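Local coordinates for pectate lyase (Bacillus, PDB 3VMW), which probably cleaves pectate, the polygalacturonate backbone of pectin, by beta-elimination, at residues A[136-141]-A[171-176]; A[199-204]-A[221-226]; A[233-238]-A[270-275]. One frame throughout, in Å; residues are numbered along the deposited sequence.

Contact 1: residues A[136-141]-A[171-176]; sequences HNEFYS and KFENHW
Phe-139 and Phe-172 occupy matching positions on two neighbouring parallel strands, and their rings lie side by side on the inner face of the pair. CD2 of Phe-139 sits over one face of the Phe-172 ring, offset toward its rim, 3.5 Å from CE1 of Phe-172, and the planes meet obliquely, at 46°. Each ring is turned with CG opposite the carbonyl carbon, a shared setting that makes them run the same way. Large flat hydrocarbon side chains suit this dry side. The backbones are joined regularly: Phe-139 N gives a hydrogen bond to Lys-171 O (2.8 Å), and Phe-139 O receives Glu-173 N (2.9 Å).

The other face, with Glu-138, Tyr-140, Lys-171 and Glu-173, is partly exposed and looser. Here Glu-138 OE2 lies only 2.5 Å from Glu-173 OE1, with the two carboxylates nearly coplanar; at that spacing one acid probably carries a proton. Glu-138 reaches this place because its chain bends at chi2 (110°). The extended Lys-171 chain crosses that of Glu-138 at a slant, its NZ 5.0 Å from Glu-138 OE1, close enough that it may offset some of the negative charge, though the charged atoms do not touch. Farther along, Ser-141 N donates to Asn-174 O (2.9 Å), and a water links Ser-141 O with Asn-174 ND2, while Asn-174 OD1 accepts a hydrogen bond from Asn-203 ND2.

Val-156 of strand 156-158 packs against both phenylalanines from within, the ring of His-113 stacks on Tyr-140, and Phe-201 of the following strand, 200-202, meets Phe-172 on its other flank.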
# COMPACT_ATOMS: atom_id res chain seq x y z
N HIS A 136 -8.87 -4.43 1.03
CA HIS A 136 -9.31 -5.66 1.69
C HIS A 136 -8.35 -6.84 1.44
O HIS A 136 -8.79 -7.98 1.23
CB HIS A 136 -10.75 -6.03 1.26
CG HIS A 136 -11.82 -5.33 2.06
ND1 HIS A 136 -12.51 -4.23 1.58
CD2 HIS A 136 -12.31 -5.56 3.30
CE1 HIS A 136 -13.37 -3.81 2.50
NE2 HIS A 136 -13.27 -4.61 3.56
N ASN A 137 -7.05 -6.56 1.48
CA ASN A 137 -6.03 -7.61 1.41
C ASN A 137 -5.36 -7.81 2.77
O ASN A 137 -5.59 -7.04 3.71
CB ASN A 137 -4.98 -7.24 0.38
CG ASN A 137 -5.58 -6.80 -0.95
OD1 ASN A 137 -5.49 -5.62 -1.35
ND2 ASN A 137 -6.18 -7.71 -1.62
N GLU A 138 -4.57 -8.87 2.87
CA GLU A 138 -3.74 -9.09 4.06
C GLU A 138 -2.27 -9.25 3.63
O GLU A 138 -1.96 -10.08 2.77
CB GLU A 138 -4.22 -10.37 4.76
CG GLU A 138 -3.18 -10.98 5.66
CD GLU A 138 -3.51 -10.86 7.13
OE1 GLU A 138 -4.66 -11.21 7.50
OE2 GLU A 138 -2.62 -10.44 7.92
N PHE A 139 -1.38 -8.48 4.25
CA PHE A 139 0.03 -8.47 3.91
C PHE A 139 0.87 -8.72 5.17
O PHE A 139 0.67 -8.06 6.18
CB PHE A 139 0.42 -7.09 3.38
CG PHE A 139 -0.42 -6.61 2.22
CD1 PHE A 139 -0.40 -7.27 1.01
CD2 PHE A 139 -1.20 -5.46 2.34
CE1 PHE A 139 -1.15 -6.82 -0.07
CE2 PHE A 139 -1.98 -5.00 1.25
CZ PHE A 139 -1.95 -5.67 0.05
N TYR A 140 1.83 -9.64 5.10
CA TYR A 140 2.67 -9.91 6.26
C TYR A 140 3.95 -10.64 5.90
O TYR A 140 4.10 -11.13 4.78
CB TYR A 140 1.89 -10.69 7.36
CG TYR A 140 1.30 -12.02 6.90
CD1 TYR A 140 1.99 -13.22 7.10
CD2 TYR A 140 0.03 -12.08 6.31
CE1 TYR A 140 1.44 -14.46 6.70
CE2 TYR A 140 -0.52 -13.31 5.91
CZ TYR A 140 0.19 -14.48 6.11
OH TYR A 140 -0.35 -15.69 5.70
N SER A 141 4.90 -10.64 6.83
CA SER A 141 6.05 -11.53 6.74
C SER A 141 6.37 -12.00 8.17
O SER A 141 5.61 -12.79 8.74
CB SER A 141 7.24 -10.88 5.99
OG SER A 141 7.80 -9.75 6.67
N LYS A 171 -5.03 -5.40 6.06
CA LYS A 171 -4.22 -5.65 7.23
C LYS A 171 -2.76 -5.74 6.79
O LYS A 171 -2.43 -6.48 5.84
CB LYS A 171 -4.62 -6.96 7.90
CG LYS A 171 -6.02 -6.96 8.49
CD LYS A 171 -6.27 -8.26 9.26
CE LYS A 171 -7.64 -8.17 9.99
NZ LYS A 171 -7.93 -9.35 10.83
N PHE A 172 -1.91 -4.99 7.47
CA PHE A 172 -0.46 -5.06 7.28
C PHE A 172 0.10 -5.49 8.63
O PHE A 172 -0.07 -4.78 9.60
CB PHE A 172 0.11 -3.67 7.01
CG PHE A 172 -0.25 -3.10 5.67
CD1 PHE A 172 0.67 -3.14 4.63
CD2 PHE A 172 -1.48 -2.47 5.47
CE1 PHE A 172 0.38 -2.54 3.39
CE2 PHE A 172 -1.80 -1.89 4.24
CZ PHE A 172 -0.87 -1.93 3.21
N GLU A 173 0.76 -6.64 8.70
CA GLU A 173 1.17 -7.14 10.01
C GLU A 173 2.53 -7.83 9.97
O GLU A 173 2.97 -8.33 8.93
CB GLU A 173 0.15 -8.19 10.52
CG GLU A 173 -1.32 -7.84 10.25
CD GLU A 173 -2.28 -8.78 10.97
OE1 GLU A 173 -2.94 -9.57 10.29
OE2 GLU A 173 -2.36 -8.72 12.21
N ASN A 174 3.17 -7.90 11.13
CA ASN A 174 4.36 -8.75 11.29
C ASN A 174 5.38 -8.48 10.20
O ASN A 174 5.68 -9.35 9.36
CB ASN A 174 3.94 -10.23 11.27
CG ASN A 174 2.88 -10.52 12.28
OD1 ASN A 174 2.70 -9.74 13.21
ND2 ASN A 174 2.14 -11.60 12.10
N HIS A 175 5.96 -7.29 10.23
CA HIS A 175 6.86 -6.90 9.15
C HIS A 175 7.80 -5.78 9.61
O HIS A 175 7.43 -4.97 10.47
CB HIS A 175 6.02 -6.45 7.96
CG HIS A 175 6.78 -6.38 6.68
ND1 HIS A 175 7.33 -5.20 6.20
CD2 HIS A 175 7.12 -7.35 5.80
CE1 HIS A 175 7.95 -5.45 5.05
NE2 HIS A 175 7.84 -6.75 4.79
N TRP A 176 9.01 -5.74 9.06
CA TRP A 176 9.92 -4.63 9.32
C TRP A 176 9.61 -3.35 8.52
O TRP A 176 9.10 -2.39 9.07
CB TRP A 176 11.38 -5.05 9.05
CG TRP A 176 11.91 -6.02 10.06
CD1 TRP A 176 11.71 -7.38 10.07
CD2 TRP A 176 12.75 -5.72 11.20
NE1 TRP A 176 12.37 -7.93 11.16
CE2 TRP A 176 13.01 -6.94 11.86
CE3 TRP A 176 13.31 -4.54 11.71
CZ2 TRP A 176 13.81 -7.01 13.01
CZ3 TRP A 176 14.09 -4.61 12.86
CH2 TRP A 176 14.33 -5.84 13.50
O HOH W 1 9.88 -7.83 7.12
O HOH W 2 3.45 -13.54 10.34

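Contact 2: residues A[199-204]-A[221-226]; sequences NYFNNL and NYFKDI
Two successive rungs of a right-handed parallel beta-helix meet here: strands 200-202 and 222-226 lie side by side, and Asn-199 and Asn-221 before them form a step of an asparagine stack. Asn-221 OD1 takes two hydrogen bonds from Asn-199, one from the backbone N at 2.9 Å and one from ND2 at 3.0 Å, the two donors reaching it from opposite faces of its carbonyl plane. The amides are nearly coplanar (6°) because the two side chains repeat both torsions, chi1 near -60° and a matching chi2. Asparagine fits such a buried turn since it both donates and accepts: Asn-199 ND2 also binds Val-167 O, while Asn-221 ND2 binds Tyr-196 O.

Beyond the turn the backbones bond in parallel fashion, Phe-201 N to Tyr-222 O being almost straight (178°). Inside, CD2 of Phe-201 lies over one face of the Phe-223 ring, 3.6 Å from CE1 of Phe-223. Phe-201 CE2 also stands 3.6 Å from Asn-221 CB. Farther along, a terminal methyl of Leu-204 meets the delta methyl of Ile-226, CD1 to CD1 3.8 Å, extending the apolar filling.

Outside, Tyr-200 CE1 approaches Tyr-222 CD2 at 3.5 Å, the rings inclined obliquely. The extended chain of Lys-224 runs past the edge of the Tyr-200 ring, bringing its CD within 3.4 Å of Tyr-200 OH. Val-316 of helix 309-319 touches both tyrosines. A water donates to Asn-202 OD1 and Asp-225 OD2.

Like residues superposed from coil to coil, aromatic on aromatic inside and asparagine on asparagine at the turn, are the signature of the pectate lyase beta-helix.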
# COMPACT_ATOMS: atom_id res chain seq x y z
N ASN A 199 -7.08 0.94 7.26
CA ASN A 199 -6.12 -0.16 7.30
C ASN A 199 -5.79 -0.51 8.74
O ASN A 199 -5.90 0.33 9.62
CB ASN A 199 -4.82 0.21 6.57
CG ASN A 199 -5.06 0.49 5.09
OD1 ASN A 199 -5.29 -0.42 4.31
ND2 ASN A 199 -5.02 1.78 4.70
N TYR A 200 -5.40 -1.75 8.96
CA TYR A 200 -4.89 -2.21 10.25
C TYR A 200 -3.38 -2.37 10.07
O TYR A 200 -2.94 -3.20 9.24
CB TYR A 200 -5.48 -3.58 10.54
CG TYR A 200 -5.15 -4.17 11.92
CD1 TYR A 200 -5.13 -3.39 13.04
CD2 TYR A 200 -4.87 -5.55 12.06
CE1 TYR A 200 -4.89 -3.94 14.31
CE2 TYR A 200 -4.59 -6.11 13.33
CZ TYR A 200 -4.61 -5.29 14.45
OH TYR A 200 -4.37 -5.80 15.72
N PHE A 201 -2.60 -1.60 10.83
CA PHE A 201 -1.14 -1.62 10.78
C PHE A 201 -0.66 -2.15 12.12
O PHE A 201 -0.77 -1.45 13.14
CB PHE A 201 -0.60 -0.20 10.61
CG PHE A 201 -1.03 0.50 9.33
CD1 PHE A 201 -0.69 -0.02 8.07
CD2 PHE A 201 -1.70 1.72 9.39
CE1 PHE A 201 -1.04 0.68 6.89
CE2 PHE A 201 -2.05 2.44 8.23
CZ PHE A 201 -1.72 1.91 6.97
N ASN A 202 -0.18 -3.40 12.16
CA ASN A 202 -0.05 -4.09 13.45
C ASN A 202 1.27 -4.87 13.55
O ASN A 202 1.57 -5.72 12.69
CB ASN A 202 -1.23 -5.06 13.67
CG ASN A 202 -1.09 -5.85 14.95
OD1 ASN A 202 -0.86 -5.29 16.02
ND2 ASN A 202 -1.22 -7.16 14.85
N ASN A 203 2.04 -4.58 14.59
CA ASN A 203 3.29 -5.30 14.85
C ASN A 203 4.29 -5.11 13.73
O ASN A 203 4.73 -6.07 13.09
CB ASN A 203 3.05 -6.80 15.09
CG ASN A 203 4.32 -7.51 15.63
OD1 ASN A 203 5.09 -6.90 16.36
ND2 ASN A 203 4.55 -8.78 15.25
N LEU A 204 4.66 -3.85 13.51
CA LEU A 204 5.51 -3.46 12.41
C LEU A 204 6.68 -2.70 13.03
O LEU A 204 6.55 -2.14 14.13
CB LEU A 204 4.76 -2.49 11.48
CG LEU A 204 3.42 -3.02 10.92
CD1 LEU A 204 2.67 -1.91 10.16
CD2 LEU A 204 3.65 -4.25 10.03
N ASN A 221 -7.29 4.87 10.12
CA ASN A 221 -6.50 3.64 10.22
C ASN A 221 -6.30 3.32 11.68
O ASN A 221 -6.38 4.21 12.54
CB ASN A 221 -5.10 3.83 9.58
CG ASN A 221 -5.20 4.22 8.10
OD1 ASN A 221 -5.47 3.37 7.22
ND2 ASN A 221 -5.00 5.50 7.82
N TYR A 222 -5.96 2.07 11.96
CA TYR A 222 -5.68 1.63 13.31
C TYR A 222 -4.20 1.18 13.32
O TYR A 222 -3.85 0.18 12.69
CB TYR A 222 -6.63 0.47 13.62
CG TYR A 222 -6.52 -0.17 15.00
CD1 TYR A 222 -5.87 0.47 16.06
CD2 TYR A 222 -7.10 -1.41 15.24
CE1 TYR A 222 -5.79 -0.13 17.32
CE2 TYR A 222 -7.01 -2.03 16.46
CZ TYR A 222 -6.37 -1.39 17.50
OH TYR A 222 -6.34 -2.03 18.71
N PHE A 223 -3.35 1.96 13.98
CA PHE A 223 -1.93 1.66 14.11
C PHE A 223 -1.75 1.01 15.49
O PHE A 223 -2.21 1.57 16.52
CB PHE A 223 -1.11 2.97 14.12
CG PHE A 223 -1.17 3.76 12.84
CD1 PHE A 223 -0.07 3.80 11.99
CD2 PHE A 223 -2.28 4.53 12.53
CE1 PHE A 223 -0.12 4.57 10.82
CE2 PHE A 223 -2.33 5.30 11.36
CZ PHE A 223 -1.24 5.31 10.50
N LYS A 224 -1.08 -0.15 15.55
CA LYS A 224 -0.93 -0.86 16.82
C LYS A 224 0.41 -1.56 16.89
O LYS A 224 0.81 -2.26 15.93
CB LYS A 224 -2.04 -1.91 16.97
CG LYS A 224 -2.02 -2.71 18.28
CD LYS A 224 -3.13 -3.78 18.20
CE LYS A 224 -3.24 -4.60 19.46
NZ LYS A 224 -4.23 -5.70 19.25
N ASP A 225 1.08 -1.38 18.02
CA ASP A 225 2.32 -2.11 18.30
C ASP A 225 3.33 -1.86 17.19
O ASP A 225 3.83 -2.79 16.54
CB ASP A 225 2.03 -3.60 18.48
CG ASP A 225 1.28 -3.90 19.76
OD1 ASP A 225 1.23 -3.01 20.66
OD2 ASP A 225 0.73 -5.03 19.88
N ILE A 226 3.61 -0.58 16.95
CA ILE A 226 4.62 -0.23 15.94
C ILE A 226 5.92 0.05 16.69
O ILE A 226 6.01 0.97 17.50
CB ILE A 226 4.22 1.03 15.14
CG1 ILE A 226 2.80 0.93 14.59
CG2 ILE A 226 5.25 1.35 14.02
CD1 ILE A 226 2.64 0.04 13.46
O HOH W 3 0.24 -6.71 18.13
O HOH W 4 6.02 -4.48 17.66

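Contact 3: residues A[233-238]-A[270-275]; sequences SRVGAR and GSPSTG. With ADA (alpha-D-galactopyranuronic acid), chain B; SO4 (sulfate ion), chain D.
Arg-234 holds the carboxylate of a bound galacturonate end-on and Ser-271 side-on with one guanidinium group. Its NH1 donates to O6B of the sugar (2.8 Å) and its NH2 to O6A (2.7 Å, N-H...O angle 166°), a paired grip that suits arginine, whose two parallel N-H bonds match two carboxylate oxygens. From the other edge, NE and NH1 both reach Ser-271 OG, NE at 2.8 Å, with the hydroxyl oxygen in the guanidinium plane. A bend at chi3 (81°) turns the group to serve both partners, and Gly-270 O lies over one face. Ser-271 OG is also hydrogen-bonded to Asp-185, making the serine a second-shell clamp on the arginine. Replacing Arg-234 by a leucine would probably leave the galacturonate carboxylate without this two-pronged partner and Ser-271 OG with Asp-185 but without its two arginine donors.

Farther out, the backbones interlock round the type I' turn from Arg-234 to Ala-237. Val-235 N donates to Ser-273 O (2.8 Å) from above the carbonyl plane, and Gly-236 N to Thr-274 O (3.0 Å); glycine suits the positive phi at position 236. Gly-275 N binds Ser-233 O at 2.8 Å, and a side chain on Gly-275 would collide with Ser-233 OG and Arg-234 N. Apolar packing is slight: Val-235 CG1 rests 3.9 Å from Pro-272 CD.

At the far end Arg-238 NH2 holds a sulfate, probably from the crystallisation liquor, and its NH1 forms a salt bridge with Asp-215. The chemistry implies an acidic sugar recognised by charge, with Arg-207 as another partner of the same galacturonate, consistent with binding of polygalacturonate.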
# COMPACT_ATOMS: atom_id res chain seq x y z
N SER A 233 7.56 11.63 7.32
CA SER A 233 7.24 12.57 6.25
C SER A 233 8.51 13.33 5.90
O SER A 233 9.05 14.02 6.73
CB SER A 233 6.13 13.53 6.68
OG SER A 233 5.81 14.47 5.66
N ARG A 234 8.98 13.16 4.67
CA ARG A 234 10.31 13.62 4.27
C ARG A 234 10.28 14.48 3.02
O ARG A 234 9.36 14.37 2.19
CB ARG A 234 11.20 12.39 4.00
CG ARG A 234 11.56 11.64 5.27
CD ARG A 234 11.80 10.16 4.99
NE ARG A 234 13.15 9.91 4.46
CZ ARG A 234 13.86 8.81 4.72
NH1 ARG A 234 15.09 8.66 4.23
NH2 ARG A 234 13.32 7.83 5.46
N VAL A 235 11.30 15.32 2.87
CA VAL A 235 11.47 16.12 1.66
C VAL A 235 10.19 16.69 1.05
O VAL A 235 9.92 16.49 -0.14
CB VAL A 235 12.36 15.40 0.57
CG1 VAL A 235 13.84 15.52 0.95
CG2 VAL A 235 11.98 13.93 0.37
N GLY A 236 9.45 17.45 1.86
CA GLY A 236 8.37 18.27 1.35
C GLY A 236 7.06 17.50 1.17
O GLY A 236 6.06 18.06 0.73
N ALA A 237 7.07 16.21 1.49
CA ALA A 237 5.81 15.50 1.64
C ALA A 237 4.80 16.27 2.49
O ALA A 237 5.19 17.03 3.41
CB ALA A 237 6.03 14.09 2.26
N ARG A 238 3.51 16.07 2.21
CA ARG A 238 2.45 16.65 3.02
C ARG A 238 1.47 15.55 3.35
O ARG A 238 0.84 14.98 2.45
CB ARG A 238 1.69 17.76 2.28
CG ARG A 238 2.59 18.95 1.87
CD ARG A 238 1.78 20.11 1.30
NE ARG A 238 1.09 19.77 0.06
CZ ARG A 238 0.23 20.58 -0.56
NH1 ARG A 238 -0.35 20.21 -1.70
NH2 ARG A 238 -0.06 21.78 -0.04
N GLY A 270 16.45 9.89 7.75
CA GLY A 270 17.20 10.39 6.62
C GLY A 270 16.47 11.35 5.72
O GLY A 270 15.39 11.84 6.09
N SER A 271 17.07 11.59 4.55
CA SER A 271 16.70 12.65 3.62
C SER A 271 17.17 14.02 4.14
O SER A 271 17.24 14.26 5.34
CB SER A 271 15.19 12.64 3.30
OG SER A 271 14.79 11.38 2.76
N PRO A 272 17.48 14.94 3.22
CA PRO A 272 18.11 16.23 3.57
C PRO A 272 17.16 17.22 4.24
O PRO A 272 17.65 18.11 4.90
CB PRO A 272 18.62 16.76 2.22
CG PRO A 272 17.84 16.01 1.17
CD PRO A 272 17.51 14.65 1.77
N SER A 273 15.85 17.08 4.08
CA SER A 273 14.91 18.05 4.66
C SER A 273 13.61 17.35 5.06
O SER A 273 13.33 16.25 4.63
CB SER A 273 14.62 19.21 3.69
OG SER A 273 13.93 18.76 2.53
N THR A 274 12.82 18.03 5.88
CA THR A 274 11.64 17.42 6.48
C THR A 274 10.47 17.43 5.50
O THR A 274 10.46 18.22 4.56
CB THR A 274 11.20 18.22 7.73
OG1 THR A 274 10.19 17.49 8.44
CG2 THR A 274 10.64 19.57 7.32
N GLY A 275 9.50 16.56 5.75
CA GLY A 275 8.15 16.69 5.18
C GLY A 275 7.25 17.38 6.21
O GLY A 275 7.73 17.81 7.25
C1 ADA B . 15.96 1.85 6.69
C2 ADA B . 16.83 1.24 5.60
C3 ADA B . 17.84 2.21 5.10
C4 ADA B . 17.29 3.48 4.69
C5 ADA B . 16.40 4.08 5.77
C6 ADA B . 15.69 5.29 5.41
O2 ADA B . 17.45 0.14 6.19
O3 ADA B . 18.53 1.60 3.97
O4 ADA B . 16.50 3.25 3.52
O5 ADA B . 15.42 3.09 6.29
O6B ADA B . 16.29 6.25 4.86
O6A ADA B . 14.46 5.43 5.73
S SO4 D . -2.69 22.85 -2.92
O1 SO4 D . -2.24 21.88 -3.92
O2 SO4 D . -3.49 22.16 -1.90
O3 SO4 D . -1.52 23.47 -2.30
O4 SO4 D . -3.49 23.89 -3.55

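Overall arrangement
From the N terminus, contact 1 closes first, a loop of 29 residues between 136-141 and 171-176; contact 2 then closes a shorter one of 16 between 199-204 and 221-226, and contact 3 one of 31 between 233-238 and 270-275. The three follow in series, none nested or crossed. Contacts 1 and 2 belong to the same parallel sheet, where strands 171-175 and 200-202 are neighbours: Phe-172 probably hydrogen-bonds with Tyr-200 and Asn-202, and the phenylalanine row runs on through Phe-201. Contact 3 lies apart, its centre about 22 Å from that of contact 2, joining strand 231-234 to the loop 270-275, which lies beside the bound galacturonate.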